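Local coordinates for protein dTDP-4-dehydrorhamnose 3,5-epimerase (Sulfolobus tokodaii, PDB 2B9U) that probably catalyses the 3,5-epimerisation of dTDP-4-dehydro-6-deoxy-glucose to dTDP-4-dehydro-beta-L-rhamnose on the pathway to dTDP-L-rhamnose, at residues L60-T65 with G115-F120. Residues are numbered along the deposited sequence; the frame is centred on the assembly and turned at random.
Sequences LHYQRT and GFAHGF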
loop_
_atom_site.group_PDB
_atom_site.type_symbol
_atom_site.label_atom_id
_atom_site.label_comp_id
_atom_site.label_asym_id
_atom_site.label_seq_id
_atom_site.Cartn_x
_atom_site.Cartn_y
_atom_site.Cartn_z
ATOM N N LEU A 60 18.206 11.768 3.077
ATOM C CA LEU A 60 18.184 10.617 2.171
ATOM C C LEU A 60 18.549 9.375 2.997
ATOM O O LEU A 60 19.687 9.238 3.463
ATOM C CB LEU A 60 19.157 10.836 0.997
ATOM C CG LEU A 60 19.155 12.201 0.282
ATOM C CD1 LEU A 60 20.254 12.314 -0.791
ATOM C CD2 LEU A 60 17.810 12.492 -0.331
ATOM N N HIS A 61 17.572 8.496 3.200
ATOM C CA HIS A 61 17.680 7.427 4.188
ATOM C C HIS A 61 18.046 6.069 3.626
ATOM O O HIS A 61 17.646 5.711 2.516
ATOM C CB HIS A 61 16.370 7.269 4.944
ATOM C CG HIS A 61 15.865 8.530 5.562
ATOM N ND1 HIS A 61 14.548 8.921 5.476
ATOM C CD2 HIS A 61 16.496 9.488 6.278
ATOM C CE1 HIS A 61 14.388 10.062 6.121
ATOM N NE2 HIS A 61 15.553 10.425 6.622
ATOM N N TYR A 62 18.801 5.319 4.425
ATOM C CA TYR A 62 19.106 3.908 4.170
ATOM C C TYR A 62 19.392 3.190 5.503
ATOM O O TYR A 62 19.770 3.823 6.488
ATOM C CB TYR A 62 20.293 3.754 3.197
ATOM C CG TYR A 62 21.533 4.531 3.585
ATOM C CD1 TYR A 62 21.606 5.910 3.384
ATOM C CD2 TYR A 62 22.635 3.892 4.153
ATOM C CE1 TYR A 62 22.732 6.632 3.739
ATOM C CE2 TYR A 62 23.778 4.618 4.515
ATOM C CZ TYR A 62 23.805 5.988 4.294
ATOM O OH TYR A 62 24.905 6.726 4.641
ATOM N N GLN A 63 19.184 1.879 5.528
ATOM C CA GLN A 63 19.618 1.058 6.648
ATOM C C GLN A 63 20.859 0.273 6.238
ATOM O O GLN A 63 20.898 -0.319 5.163
ATOM C CB GLN A 63 18.494 0.134 7.128
ATOM C CG GLN A 63 17.735 0.689 8.342
ATOM C CD GLN A 63 16.468 -0.071 8.719
ATOM O OE1 GLN A 63 15.563 0.511 9.329
ATOM N NE2 GLN A 63 16.385 -1.357 8.361
ATOM N N ARG A 64 21.885 0.297 7.084
ATOM C CA ARG A 64 23.130 -0.400 6.773
ATOM C C ARG A 64 23.005 -1.911 6.963
ATOM O O ARG A 64 22.129 -2.383 7.688
ATOM C CB ARG A 64 24.320 0.176 7.573
ATOM C CG ARG A 64 24.061 0.323 9.059
ATOM C CD ARG A 64 25.314 0.647 9.865
ATOM N NE ARG A 64 25.063 0.576 11.306
ATOM C CZ ARG A 64 24.998 -0.550 12.020
ATOM N NH1 ARG A 64 25.169 -1.742 11.449
ATOM N NH2 ARG A 64 24.763 -0.483 13.329
ATOM N N THR A 65 23.878 -2.649 6.283
ATOM C CA THR A 65 24.024 -4.097 6.442
ATOM C C THR A 65 24.234 -4.439 7.942
ATOM O O THR A 65 24.964 -3.731 8.629
ATOM C CB THR A 65 25.169 -4.579 5.509
ATOM O OG1 THR A 65 24.602 -4.997 4.252
ATOM C CG2 THR A 65 25.990 -5.712 6.099
ATOM N N GLY A 115 21.605 -0.562 -0.774
ATOM C CA GLY A 115 22.812 0.135 -1.195
ATOM C C GLY A 115 22.585 1.555 -1.693
ATOM O O GLY A 115 23.541 2.215 -2.090
ATOM N N PHE A 116 21.320 2.014 -1.680
ATOM C CA PHE A 116 20.963 3.387 -2.069
ATOM C C PHE A 116 20.360 4.171 -0.921
ATOM O O PHE A 116 19.700 3.602 -0.065
ATOM C CB PHE A 116 19.935 3.389 -3.216
ATOM C CG PHE A 116 20.497 2.969 -4.539
ATOM C CD1 PHE A 116 20.666 1.620 -4.839
ATOM C CD2 PHE A 116 20.848 3.925 -5.490
ATOM C CE1 PHE A 116 21.202 1.233 -6.069
ATOM C CE2 PHE A 116 21.373 3.551 -6.726
ATOM C CZ PHE A 116 21.549 2.207 -7.017
ATOM N N ALA A 117 20.567 5.489 -0.932
ATOM C CA ALA A 117 19.857 6.389 -0.039
ATOM C C ALA A 117 18.656 7.005 -0.763
ATOM O O ALA A 117 18.805 7.550 -1.854
ATOM C CB ALA A 117 20.796 7.493 0.452
ATOM N N HIS A 118 17.479 6.946 -0.138
ATOM C CA HIS A 118 16.242 7.424 -0.767
ATOM C C HIS A 118 15.707 8.735 -0.171
ATOM O O HIS A 118 15.650 8.912 1.028
ATOM C CB HIS A 118 15.155 6.324 -0.738
ATOM C CG HIS A 118 13.766 6.833 -1.009
ATOM N ND1 HIS A 118 12.766 6.804 -0.064
ATOM C CD2 HIS A 118 13.227 7.416 -2.104
ATOM C CE1 HIS A 118 11.669 7.342 -0.563
ATOM N NE2 HIS A 118 11.922 7.718 -1.802
ATOM N N GLY A 119 15.279 9.643 -1.024
ATOM C CA GLY A 119 14.587 10.821 -0.549
ATOM C C GLY A 119 13.639 11.333 -1.602
ATOM O O GLY A 119 13.639 10.849 -2.734
ATOM N N PHE A 120 12.819 12.304 -1.220
ATOM C CA PHE A 120 11.960 12.993 -2.174
ATOM C C PHE A 120 11.601 14.373 -1.668
ATOM O O PHE A 120 11.666 14.630 -0.465
ATOM C CB PHE A 120 10.674 12.199 -2.476
ATOM C CG PHE A 120 9.767 12.005 -1.282
ATOM C CD1 PHE A 120 8.787 12.949 -0.963
ATOM C CD2 PHE A 120 9.870 10.866 -0.496
ATOM C CE1 PHE A 120 7.940 12.762 0.113
ATOM C CE2 PHE A 120 9.019 10.675 0.598
ATOM C CZ PHE A 120 8.060 11.612 0.903
HETATM O O HOH W 1 16.836 3.341 0.271
#
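In the jelly-roll-like, flattened cupin barrel of this epimerase, strands 57-63 and 116-122 lie antiparallel, and His61 faces His118 as a hydrogen-bonded pair. Two backbone bonds join them: His61 N to His118 O at 2.9 Å and His118 N to His61 O, also 2.9 Å and nearly straight at 171°. Each of these carbonyls takes a CA-H contact as well, His118 O from Leu60 CA and His61 O from Ala117 CA. Past this pair the strands splay, and a water lies 2.9 Å from Phe116 O, with a longer, weak approach to His61 O.

On the face away from the histidines, the Ala117 methyl meets Leu60 CB, 3.8 Å from Ala117 CB, and the Tyr62 ring, whose CD1 lies 3.4 Å from Ala117 CB. With CG set between the backbone N and the carbonyl carbon (chi1 52°), the Tyr62 ring lies obliquely against that methyl. Tyr62 OH is hydrogen-bonded to Glu173 O. Replacing this tyrosine by alanine would probably strip the ring from one side of the Ala117 methyl and cost Glu173 O the hydroxyl that now binds it. Leu60 CD2 comes 3.6 Å from Gly119 CA, where a side chain would clash.

Both histidines are hydrogen-bonded to aspartates, His61 NE2 to Asp163 OD1 and His118 NE2 to Asp82 OD1. The His61 side chain lies about 10 Å from that of Tyr137, predicted to stack on the substrate's thymidine ring. Strand 57-63 is flanked by strand 142-144 on its other edge, and strand 116-122 by strand 79-86.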